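PDB 1L1L: ribonucleoside triphosphate reductase from Lactobacillus leichmannii, which catalyses the adenosylcobalamin-dependent reduction of ribonucleoside triphosphates to 2'-deoxyribonucleoside triphosphates, acting as an allosterically regulated monomer. Local coordinates for residues Ala123-Lys128 against Ile172-Arg177; Tyr217-Asp222 against Asp253-Arg258; Gly388-Gly393 against Phe637-Trp642; Ala569-Arg574 against Lys690-Lys695. All blocks are in the same frame, centred on the assembly; numbering follows the deposited sequence.

Contact 1 of 4, residues Ala123-Lys128 against Ile172-Arg177; sequences AIRPQK and ISQIPR
Pro-126 packs on the beta turn Ile-172 to Ile-175 in a loop-to-loop contact at the edge of the ten-stranded alpha-beta barrel, where the chain leaves the outermost strand 119-123 of its sheet. The turn is of type I and follows helix 169-172; facing it, Ile-124 is the centre of an inverse gamma turn. No direct hydrogen bond joins the segments. Instead the proline ring lies across Ile-175, its CD 3.8 Å from CG1 of that residue, while Pro-126 CG reaches CD of Pro-176 at 4.0 Å, the two proline rings lying alongside but pointing opposite ways. Deeper in, Ile-124 and Ile-172 both lean on helix 298-313. Toward the surface, Arg-125 and Gln-174 run side by side, guanidinium and amide planes only 6° apart, with Arg-125 CD 3.6 Å from Gln-174 NE2. Their polar ends are held elsewhere: Arg-125 by Asn-171 and by a salt bridge to Glu-403, the Gln-174 amide nitrogen by the carbonyl of Ser-170. The carbonyl oxygen of Ile-124 is buried here without a partner in the model. One water bridges the segments, donating to Pro-126 O and to Gln-174 OE1, each at 2.7 Å.

Contact 2 of 4, residues Tyr217-Asp222 against Asp253-Arg258; sequences YYRLPD and DLSDIR
A salt-bridge network of Arg-219, Asp-253 and Asp-256 lies beside a short parallel strand pairing, in which Asp-253 N donates to Tyr-218 O at 2.8 Å and Leu-220 N to Asp-253 O at 3.0 Å. Turns at chi2 (69°) and chi3 (84°) fold the Arg-219 chain back so that its guanidinium lies between the two acids: Asp-256 OD2 sits over one face and Asp-253 CG over the other. NH1 lies 3.1 Å from Asp-253 OD1, but both acid oxygens are well out of the guanidinium plane, so the attraction is one of charge rather than directed N-H bonds. Asp-253 is held at both oxygens. OD2 takes the Tyr-217 hydroxyl from above the carboxylate plane, whereas OD1 accepts from Ser-255 OG and from Ser-255 N, the latter making an Asx turn. This is the end of the three-stranded parallel sheet in the insertion domain of the B12-dependent reductases, strand 249-253 being its central member. On its inner side Leu-220 CD2 meets Leu-254 CD2 tightly at 3.3 Å, both leucines packing on Leu-277. Farther along, Asp-222 and Arg-258 form a salt bridge, planes 86° apart: NE donates to OD1 and, more directly, to OD2, each at 3.2 Å.

Contact 3 of 4, residues Gly388-Gly393 against Phe637-Trp642; sequences GRIVDG and FLQTYW
Ile-390 and Val-391 bring the backbone of a short 3-10 turn against the last carbonyls of helix 628-641, and this is the tight part of the contact. Ile-390 N donates to Gln-639 O at 3.2 Å, nearly straight at 169°, and Val-391 N donates to Thr-640 O at 3.1 Å. Arg-389 adds a third bond: its NH1 reaches Tyr-641 O at 2.8 Å, the oxygen lying in the guanidinium plane although the nitrogen stands above the plane of the carbonyl. Three successive carbonyls at the helix end thus receive donors from three successive residues. A bend at chi3 (-57°) turns the arginine so that the same group also grips Asp-392 side-on, NH2 to OD2 at 2.9 Å and NE to OD1, while Val-391 CG1 sits over the centre of one guanidinium face. Asp-519 of helix 512-536 makes a further salt bridge to NH1.

The side-chain packing is looser. Ile-390 CG1 crosses obliquely over Gln-639 CG at 3.9 Å, and at the solvent side the exposed Val-391 puts CG2 4.1 Å from Tyr-641 CE2, an oblique approach to a ring whose one face is covered by Thr-640 CG2. Donors from a distant loop, two backbone N-H groups and one arginine, take the carbonyls that end helix 628-641.

Contact 4 of 4, residues Ala569-Arg574 against Lys690-Lys695; sequences AYLIQR and KEPIDK
Tyr-570 and Lys-695 meet just beyond the end of an antiparallel strand pair: Lys-695 CA sits over the centre of the ring, 3.7 Å from the Tyr-570 centroid and 8° off its normal, a CH-pi contact. The aliphatic chain of the lysine runs on across the ring, its CD 3.3 Å from Tyr-570 OH. Next to it Ile-693 crosses Ile-572 at about a right angle, CD1 to CD1 3.8 Å apart. On the face of Leu-571 and Gln-573, Leu-571 CD2 presses on Pro-692 CA, and Gln-573 lies alongside Lys-690. At the far end Arg-574 meets Glu-691 end-on: NH1 and NH2 both donate to OE1, at 3.1 and 3.0 Å, with the two flat groups nearly coplanar (10°).

The backbone sets this register. Ile-572 and Glu-691 form the hydrogen-bonded pair, with Ile-572 N to Glu-691 O at 2.7 Å and a return bond from Glu-691 N; Ile-693 N then donates to Tyr-570 O at 2.8 Å. Strand 690-692 thereby edges a four-stranded antiparallel sheet, and Asp-694 N-caps the following helix through Thr-697 N. Farther out, Asp-616 accepts from the Tyr-570 hydroxyl, while Ala-688 O holds Arg-574. With Glu-691 and Glu-595 both bridged to its guanidinium, Arg-574 would be expected to stay charged, tying edge strand 690-692 to strand 570-578 by charge as well as by backbone bonds, with a further link to strand 593-596.

In the fold
The four contacts are separate patches around one chain, none touching another. Contacts 1 and 2 follow in series, their nearest atoms about 17 Å apart: contact 1 adjoins the barrel, contact 2 belongs to the insertion domain. Contacts 3 and 4 alternate along the sequence, their nearest atoms about 18 Å apart, so the chain from 388 to 695 is tied twice. Contact 2 lies across the chain's centre from both, its centre 51 Å from that of contact 3 and 52 Å from that of contact 4. The disulfide Cys-119 to Cys-419 starts from the same strand, 119-123, that leads into contact 1; in this enzyme family such a cysteine pair is the likely active-site reductant.

Contact 1 of 4, residues Ala123-Lys128 against Ile172-Arg177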
# COMPACT_ATOMS: atom_id res chain seq x y z
N ALA A 123 -6.56 -15.07 4.15
CA ALA A 123 -6.22 -16.45 3.77
C ALA A 123 -7.27 -16.97 2.78
O ALA A 123 -8.47 -16.83 3.02
CB ALA A 123 -6.16 -17.34 5.02
N ILE A 124 -6.83 -17.55 1.67
CA ILE A 124 -7.76 -18.07 0.68
C ILE A 124 -8.20 -19.48 1.05
O ILE A 124 -7.71 -20.47 0.49
CB ILE A 124 -7.14 -18.10 -0.75
CG1 ILE A 124 -6.61 -16.72 -1.13
CG2 ILE A 124 -8.21 -18.50 -1.77
CD1 ILE A 124 -7.63 -15.61 -1.00
N ARG A 125 -9.12 -19.56 2.00
CA ARG A 125 -9.71 -20.81 2.46
C ARG A 125 -11.17 -20.52 2.77
O ARG A 125 -11.51 -19.42 3.20
CB ARG A 125 -9.02 -21.31 3.72
CG ARG A 125 -9.08 -20.34 4.90
CD ARG A 125 -8.66 -21.04 6.19
NE ARG A 125 -8.42 -20.12 7.29
CZ ARG A 125 -7.24 -19.56 7.56
NH1 ARG A 125 -6.18 -19.83 6.80
NH2 ARG A 125 -7.11 -18.73 8.58
N PRO A 126 -12.06 -21.51 2.56
CA PRO A 126 -13.47 -21.27 2.85
C PRO A 126 -13.63 -20.71 4.26
O PRO A 126 -12.98 -21.17 5.20
CB PRO A 126 -14.09 -22.66 2.69
CG PRO A 126 -13.25 -23.25 1.58
CD PRO A 126 -11.85 -22.87 2.02
N GLN A 127 -14.47 -19.69 4.40
CA GLN A 127 -14.68 -19.06 5.70
C GLN A 127 -16.11 -18.54 5.79
O GLN A 127 -16.80 -18.40 4.78
CB GLN A 127 -13.74 -17.86 5.89
CG GLN A 127 -12.27 -18.18 5.95
CD GLN A 127 -11.42 -16.92 6.06
OE1 GLN A 127 -11.62 -16.09 6.95
NE2 GLN A 127 -10.46 -16.78 5.15
N LYS A 128 -16.54 -18.24 7.01
CA LYS A 128 -17.87 -17.69 7.23
C LYS A 128 -17.79 -16.18 7.04
O LYS A 128 -16.76 -15.57 7.35
CB LYS A 128 -18.35 -17.99 8.66
CG LYS A 128 -17.51 -17.31 9.72
CD LYS A 128 -18.01 -17.61 11.12
CE LYS A 128 -17.20 -16.85 12.17
NZ LYS A 128 -17.65 -17.13 13.56
N ILE A 172 -5.40 -24.05 0.11
CA ILE A 172 -6.02 -24.57 -1.10
C ILE A 172 -6.64 -25.95 -0.88
O ILE A 172 -7.68 -26.26 -1.44
CB ILE A 172 -5.00 -24.66 -2.26
CG1 ILE A 172 -4.47 -23.26 -2.59
CG2 ILE A 172 -5.68 -25.24 -3.50
CD1 ILE A 172 -5.56 -22.25 -2.87
N SER A 173 -6.02 -26.77 -0.03
CA SER A 173 -6.54 -28.12 0.24
C SER A 173 -7.87 -28.05 0.99
O SER A 173 -8.63 -29.01 1.00
CB SER A 173 -5.54 -28.95 1.04
OG SER A 173 -5.50 -28.56 2.41
N GLN A 174 -8.14 -26.90 1.61
CA GLN A 174 -9.37 -26.72 2.36
C GLN A 174 -10.56 -26.42 1.46
O GLN A 174 -11.70 -26.46 1.89
CB GLN A 174 -9.21 -25.60 3.39
CG GLN A 174 -8.22 -25.90 4.49
CD GLN A 174 -8.25 -24.85 5.59
OE1 GLN A 174 -9.30 -24.61 6.19
NE2 GLN A 174 -7.11 -24.23 5.85
N ILE A 175 -10.27 -26.10 0.20
CA ILE A 175 -11.32 -25.80 -0.76
C ILE A 175 -11.85 -27.10 -1.36
O ILE A 175 -11.09 -27.88 -1.94
CB ILE A 175 -10.80 -24.90 -1.90
CG1 ILE A 175 -10.27 -23.58 -1.32
CG2 ILE A 175 -11.91 -24.64 -2.92
CD1 ILE A 175 -9.76 -22.63 -2.38
N PRO A 176 -13.17 -27.34 -1.24
CA PRO A 176 -13.85 -28.54 -1.75
C PRO A 176 -13.80 -28.74 -3.26
O PRO A 176 -13.43 -27.83 -4.01
CB PRO A 176 -15.28 -28.35 -1.25
CG PRO A 176 -15.44 -26.86 -1.25
CD PRO A 176 -14.13 -26.41 -0.64
N ARG A 177 -14.16 -29.93 -3.71
CA ARG A 177 -14.15 -30.22 -5.14
C ARG A 177 -15.17 -29.34 -5.86
O ARG A 177 -16.24 -29.07 -5.33
CB ARG A 177 -14.47 -31.70 -5.39
CG ARG A 177 -15.63 -32.23 -4.57
CD ARG A 177 -16.06 -33.62 -5.04
NE ARG A 177 -17.01 -34.25 -4.11
CZ ARG A 177 -17.65 -35.40 -4.35
NH1 ARG A 177 -17.44 -36.06 -5.49
NH2 ARG A 177 -18.48 -35.90 -3.44
O HOH W 1 -11.72 -23.56 5.71

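Contact 2 of 4, residues Tyr217-Asp222 against Asp253-Arg258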
# COMPACT_ATOMS: atom_id res chain seq x y z
N TYR A 217 -31.51 -16.18 -11.05
CA TYR A 217 -31.41 -14.83 -11.58
C TYR A 217 -31.12 -13.80 -10.50
O TYR A 217 -31.73 -13.82 -9.43
CB TYR A 217 -32.70 -14.49 -12.32
CG TYR A 217 -32.85 -13.04 -12.71
CD1 TYR A 217 -33.30 -12.10 -11.79
CD2 TYR A 217 -32.55 -12.62 -14.00
CE1 TYR A 217 -33.43 -10.76 -12.14
CE2 TYR A 217 -32.67 -11.27 -14.36
CZ TYR A 217 -33.11 -10.36 -13.42
OH TYR A 217 -33.23 -9.03 -13.76
N TYR A 218 -30.18 -12.89 -10.79
CA TYR A 218 -29.80 -11.84 -9.85
C TYR A 218 -29.64 -10.49 -10.53
O TYR A 218 -28.87 -10.33 -11.49
CB TYR A 218 -28.48 -12.21 -9.14
CG TYR A 218 -28.00 -11.18 -8.13
CD1 TYR A 218 -26.64 -10.89 -8.00
CD2 TYR A 218 -28.90 -10.51 -7.30
CE1 TYR A 218 -26.19 -9.95 -7.07
CE2 TYR A 218 -28.46 -9.56 -6.36
CZ TYR A 218 -27.10 -9.29 -6.26
OH TYR A 218 -26.65 -8.36 -5.35
N ARG A 219 -30.38 -9.51 -10.03
CA ARG A 219 -30.34 -8.15 -10.54
C ARG A 219 -29.34 -7.40 -9.66
O ARG A 219 -29.58 -7.22 -8.47
CB ARG A 219 -31.74 -7.52 -10.42
CG ARG A 219 -31.76 -6.00 -10.41
CD ARG A 219 -31.38 -5.42 -11.75
NE ARG A 219 -32.52 -5.35 -12.66
CZ ARG A 219 -32.44 -4.86 -13.90
NH1 ARG A 219 -31.28 -4.41 -14.35
NH2 ARG A 219 -33.51 -4.82 -14.67
N LEU A 220 -28.22 -6.98 -10.24
CA LEU A 220 -27.20 -6.30 -9.46
C LEU A 220 -27.49 -4.86 -9.07
O LEU A 220 -27.76 -4.01 -9.91
CB LEU A 220 -25.85 -6.31 -10.18
CG LEU A 220 -24.97 -7.55 -9.99
CD1 LEU A 220 -25.64 -8.74 -10.63
CD2 LEU A 220 -23.60 -7.30 -10.59
N PRO A 221 -27.46 -4.57 -7.76
CA PRO A 221 -27.71 -3.19 -7.38
C PRO A 221 -26.48 -2.44 -7.87
O PRO A 221 -25.37 -2.98 -7.84
CB PRO A 221 -27.81 -3.26 -5.86
CG PRO A 221 -27.05 -4.52 -5.50
CD PRO A 221 -27.43 -5.46 -6.59
N ASP A 222 -26.67 -1.23 -8.38
CA ASP A 222 -25.54 -0.45 -8.88
C ASP A 222 -24.67 0.06 -7.73
O ASP A 222 -24.53 1.27 -7.52
CB ASP A 222 -26.07 0.70 -9.73
CG ASP A 222 -24.99 1.67 -10.15
OD1 ASP A 222 -23.81 1.27 -10.25
OD2 ASP A 222 -25.34 2.85 -10.41
N ASP A 253 -27.85 -10.04 -14.08
CA ASP A 253 -28.30 -8.86 -14.81
C ASP A 253 -27.56 -7.60 -14.33
O ASP A 253 -27.72 -7.19 -13.18
CB ASP A 253 -29.81 -8.68 -14.59
CG ASP A 253 -30.44 -7.74 -15.59
OD1 ASP A 253 -29.82 -6.70 -15.91
OD2 ASP A 253 -31.57 -8.02 -16.05
N LEU A 254 -26.74 -7.01 -15.20
CA LEU A 254 -25.97 -5.81 -14.87
C LEU A 254 -26.49 -4.61 -15.66
O LEU A 254 -25.72 -3.73 -16.06
CB LEU A 254 -24.48 -6.01 -15.21
CG LEU A 254 -23.85 -7.40 -15.07
CD1 LEU A 254 -22.34 -7.26 -15.21
CD2 LEU A 254 -24.20 -8.03 -13.74
N SER A 255 -27.80 -4.57 -15.90
CA SER A 255 -28.39 -3.48 -16.66
C SER A 255 -28.39 -2.17 -15.87
O SER A 255 -28.45 -1.09 -16.46
CB SER A 255 -29.83 -3.83 -17.07
OG SER A 255 -29.86 -4.97 -17.92
N ASP A 256 -28.32 -2.27 -14.55
CA ASP A 256 -28.34 -1.09 -13.68
C ASP A 256 -26.97 -0.52 -13.37
O ASP A 256 -26.86 0.59 -12.84
CB ASP A 256 -29.05 -1.40 -12.37
CG ASP A 256 -30.54 -1.59 -12.55
OD1 ASP A 256 -31.11 -0.87 -13.39
OD2 ASP A 256 -31.14 -2.44 -11.85
N ILE A 257 -25.91 -1.27 -13.68
CA ILE A 257 -24.57 -0.78 -13.41
C ILE A 257 -24.32 0.52 -14.17
O ILE A 257 -24.56 0.60 -15.37
CB ILE A 257 -23.50 -1.81 -13.80
CG1 ILE A 257 -23.80 -3.14 -13.10
CG2 ILE A 257 -22.13 -1.31 -13.40
CD1 ILE A 257 -23.97 -3.03 -11.61
N ARG A 258 -23.84 1.54 -13.46
CA ARG A 258 -23.57 2.84 -14.06
C ARG A 258 -22.48 2.75 -15.12
O ARG A 258 -21.51 2.02 -14.98
CB ARG A 258 -23.15 3.85 -12.99
CG ARG A 258 -21.74 3.64 -12.46
CD ARG A 258 -21.49 4.46 -11.20
NE ARG A 258 -22.45 4.13 -10.16
CZ ARG A 258 -22.35 4.52 -8.89
NH1 ARG A 258 -21.32 5.26 -8.50
NH2 ARG A 258 -23.27 4.17 -8.01
O HOH W 2 -27.72 -4.35 -12.45

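Contact 3 of 4, residues Gly388-Gly393 against Phe637-Trp642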
# COMPACT_ATOMS: atom_id res chain seq x y z
N GLY A 388 9.68 -9.78 17.52
CA GLY A 388 9.26 -8.40 17.38
C GLY A 388 10.56 -7.92 16.75
O GLY A 388 10.87 -8.33 15.63
N ARG A 389 11.33 -7.10 17.46
CA ARG A 389 12.62 -6.68 16.93
C ARG A 389 13.53 -7.88 17.19
O ARG A 389 13.45 -8.51 18.26
CB ARG A 389 13.18 -5.46 17.68
CG ARG A 389 12.38 -4.17 17.55
CD ARG A 389 13.16 -3.04 18.21
NE ARG A 389 13.44 -3.34 19.62
CZ ARG A 389 14.43 -2.79 20.32
NH1 ARG A 389 15.25 -1.91 19.74
NH2 ARG A 389 14.60 -3.12 21.59
N ILE A 390 14.41 -8.21 16.25
CA ILE A 390 15.29 -9.35 16.46
C ILE A 390 16.15 -9.20 17.71
O ILE A 390 16.54 -10.20 18.31
CB ILE A 390 16.21 -9.60 15.25
CG1 ILE A 390 15.38 -9.71 13.97
CG2 ILE A 390 17.00 -10.88 15.46
CD1 ILE A 390 14.16 -10.61 14.10
N VAL A 391 16.43 -7.96 18.12
CA VAL A 391 17.26 -7.76 19.31
C VAL A 391 16.54 -8.18 20.59
O VAL A 391 17.19 -8.57 21.57
CB VAL A 391 17.69 -6.29 19.47
CG1 VAL A 391 16.50 -5.44 19.91
CG2 VAL A 391 18.84 -6.21 20.49
N ASP A 392 15.22 -8.10 20.59
CA ASP A 392 14.42 -8.47 21.75
C ASP A 392 14.27 -9.99 21.87
O ASP A 392 13.51 -10.49 22.71
CB ASP A 392 13.04 -7.80 21.68
CG ASP A 392 13.13 -6.30 21.90
OD1 ASP A 392 12.15 -5.58 21.61
OD2 ASP A 392 14.19 -5.85 22.39
N GLY A 393 15.01 -10.70 21.02
CA GLY A 393 15.02 -12.15 21.03
C GLY A 393 13.75 -12.92 20.76
O GLY A 393 12.65 -12.38 20.71
N PHE A 637 19.69 -4.41 9.91
CA PHE A 637 19.91 -3.50 11.02
C PHE A 637 18.57 -2.99 11.53
O PHE A 637 18.25 -3.11 12.71
CB PHE A 637 20.78 -2.31 10.57
CG PHE A 637 21.03 -1.30 11.66
CD1 PHE A 637 22.03 -1.51 12.60
CD2 PHE A 637 20.23 -0.17 11.77
CE1 PHE A 637 22.25 -0.60 13.62
CE2 PHE A 637 20.44 0.76 12.80
CZ PHE A 637 21.45 0.54 13.73
N LEU A 638 17.76 -2.45 10.62
CA LEU A 638 16.46 -1.91 10.99
C LEU A 638 15.51 -2.98 11.54
O LEU A 638 14.69 -2.70 12.41
CB LEU A 638 15.83 -1.21 9.78
CG LEU A 638 16.65 -0.03 9.26
CD1 LEU A 638 16.12 0.45 7.92
CD2 LEU A 638 16.62 1.10 10.29
N GLN A 639 15.62 -4.20 11.04
CA GLN A 639 14.75 -5.28 11.52
C GLN A 639 15.20 -5.72 12.92
O GLN A 639 14.39 -6.16 13.73
CB GLN A 639 14.82 -6.48 10.56
CG GLN A 639 13.93 -7.65 10.95
CD GLN A 639 12.46 -7.30 10.91
OE1 GLN A 639 11.85 -7.26 9.83
NE2 GLN A 639 11.89 -7.03 12.07
N THR A 640 16.48 -5.56 13.19
CA THR A 640 17.05 -5.96 14.48
C THR A 640 16.83 -4.93 15.58
O THR A 640 16.41 -5.27 16.68
CB THR A 640 18.57 -6.24 14.33
OG1 THR A 640 18.77 -7.29 13.38
CG2 THR A 640 19.20 -6.65 15.65
N TYR A 641 17.09 -3.65 15.28
CA TYR A 641 16.95 -2.62 16.31
C TYR A 641 15.77 -1.64 16.23
O TYR A 641 15.53 -0.88 17.17
CB TYR A 641 18.25 -1.81 16.38
CG TYR A 641 19.51 -2.65 16.52
CD1 TYR A 641 20.28 -2.97 15.40
CD2 TYR A 641 19.93 -3.12 17.76
CE1 TYR A 641 21.44 -3.74 15.52
CE2 TYR A 641 21.09 -3.89 17.89
CZ TYR A 641 21.84 -4.19 16.77
OH TYR A 641 22.98 -4.97 16.90
N TRP A 642 15.02 -1.64 15.13
CA TRP A 642 13.90 -0.70 14.99
C TRP A 642 12.48 -1.26 14.82
O TRP A 642 11.59 -0.97 15.62
CB TRP A 642 14.19 0.26 13.83
CG TRP A 642 12.99 1.06 13.38
CD1 TRP A 642 12.31 0.92 12.19
CD2 TRP A 642 12.28 2.06 14.12
NE1 TRP A 642 11.24 1.77 12.15
CE2 TRP A 642 11.20 2.49 13.32
CE3 TRP A 642 12.46 2.65 15.38
CZ2 TRP A 642 10.29 3.47 13.74
CZ3 TRP A 642 11.56 3.63 15.80
CH2 TRP A 642 10.49 4.03 14.98

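Contact 4 of 4, residues Ala569-Arg574 against Lys690-Lys695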
# COMPACT_ATOMS: atom_id res chain seq x y z
N ALA A 569 23.21 11.65 -6.66
CA ALA A 569 23.50 12.86 -5.88
C ALA A 569 22.84 14.10 -6.46
O ALA A 569 22.19 14.87 -5.75
CB ALA A 569 25.01 13.07 -5.81
N TYR A 570 23.03 14.30 -7.76
CA TYR A 570 22.46 15.42 -8.47
C TYR A 570 21.71 14.83 -9.66
O TYR A 570 22.28 14.07 -10.45
CB TYR A 570 23.56 16.35 -8.97
CG TYR A 570 24.34 17.01 -7.85
CD1 TYR A 570 23.80 18.08 -7.14
CD2 TYR A 570 25.61 16.55 -7.50
CE1 TYR A 570 24.51 18.67 -6.10
CE2 TYR A 570 26.32 17.14 -6.46
CZ TYR A 570 25.76 18.20 -5.77
OH TYR A 570 26.46 18.78 -4.73
N LEU A 571 20.44 15.17 -9.79
CA LEU A 571 19.64 14.61 -10.87
C LEU A 571 18.64 15.59 -11.44
O LEU A 571 18.30 16.60 -10.82
CB LEU A 571 18.83 13.41 -10.36
CG LEU A 571 19.47 12.20 -9.70
CD1 LEU A 571 18.40 11.48 -8.89
CD2 LEU A 571 20.06 11.27 -10.74
N ILE A 572 18.16 15.27 -12.64
CA ILE A 572 17.10 16.03 -13.27
C ILE A 572 15.95 15.03 -13.15
O ILE A 572 15.99 13.96 -13.77
CB ILE A 572 17.33 16.29 -14.77
CG1 ILE A 572 18.42 17.34 -14.98
CG2 ILE A 572 16.02 16.74 -15.40
CD1 ILE A 572 18.14 18.68 -14.33
N GLN A 573 14.95 15.34 -12.34
CA GLN A 573 13.83 14.42 -12.22
C GLN A 573 12.69 14.93 -13.07
O GLN A 573 12.33 16.10 -13.00
CB GLN A 573 13.39 14.28 -10.76
CG GLN A 573 14.39 13.49 -9.93
CD GLN A 573 13.72 12.71 -8.81
OE1 GLN A 573 12.79 11.95 -9.05
NE2 GLN A 573 14.22 12.89 -7.59
N ARG A 574 12.15 14.04 -13.91
CA ARG A 574 11.05 14.39 -14.80
C ARG A 574 9.70 13.94 -14.27
O ARG A 574 9.50 12.77 -13.93
CB ARG A 574 11.27 13.77 -16.19
CG ARG A 574 12.46 14.32 -16.94
CD ARG A 574 12.55 13.74 -18.35
NE ARG A 574 13.52 14.46 -19.15
CZ ARG A 574 14.83 14.32 -19.03
NH1 ARG A 574 15.33 13.47 -18.15
NH2 ARG A 574 15.64 15.05 -19.78
N LYS A 690 14.71 9.94 -14.24
CA LYS A 690 15.76 10.39 -13.33
C LYS A 690 17.09 10.37 -14.06
O LYS A 690 17.68 9.31 -14.29
CB LYS A 690 15.83 9.51 -12.08
CG LYS A 690 14.63 9.64 -11.16
CD LYS A 690 14.84 8.86 -9.87
CE LYS A 690 13.55 8.75 -9.06
NZ LYS A 690 13.74 7.95 -7.81
N GLU A 691 17.56 11.55 -14.43
CA GLU A 691 18.81 11.71 -15.17
C GLU A 691 19.90 12.31 -14.27
O GLU A 691 19.75 13.42 -13.77
CB GLU A 691 18.58 12.62 -16.37
CG GLU A 691 19.75 12.76 -17.32
CD GLU A 691 19.46 13.79 -18.41
OE1 GLU A 691 18.29 13.91 -18.81
OE2 GLU A 691 20.41 14.46 -18.88
N PRO A 692 21.00 11.57 -14.06
CA PRO A 692 22.07 12.11 -13.21
C PRO A 692 22.90 13.23 -13.87
O PRO A 692 23.19 13.18 -15.06
CB PRO A 692 22.90 10.87 -12.88
CG PRO A 692 22.72 10.01 -14.11
CD PRO A 692 21.24 10.16 -14.39
N ILE A 693 23.26 14.23 -13.07
CA ILE A 693 24.06 15.36 -13.55
C ILE A 693 25.09 15.74 -12.49
O ILE A 693 24.98 15.33 -11.33
CB ILE A 693 23.16 16.60 -13.82
CG1 ILE A 693 22.38 16.95 -12.55
CG2 ILE A 693 22.23 16.31 -14.99
CD1 ILE A 693 21.50 18.17 -12.67
N ASP A 694 26.10 16.51 -12.89
CA ASP A 694 27.14 16.93 -11.95
C ASP A 694 26.65 18.13 -11.14
O ASP A 694 25.61 18.72 -11.46
CB ASP A 694 28.43 17.30 -12.69
CG ASP A 694 28.23 18.41 -13.71
OD1 ASP A 694 27.75 19.50 -13.32
OD2 ASP A 694 28.56 18.19 -14.90
N LYS A 695 27.38 18.50 -10.09
CA LYS A 695 26.98 19.62 -9.26
C LYS A 695 26.87 20.91 -10.07
O LYS A 695 25.91 21.67 -9.91
CB LYS A 695 27.96 19.83 -8.11
CG LYS A 695 27.51 20.92 -7.14
CD LYS A 695 28.45 21.09 -5.96
CE LYS A 695 27.89 22.12 -4.97
NZ LYS A 695 28.75 22.29 -3.76
O HOH W 3 25.17 13.13 -9.61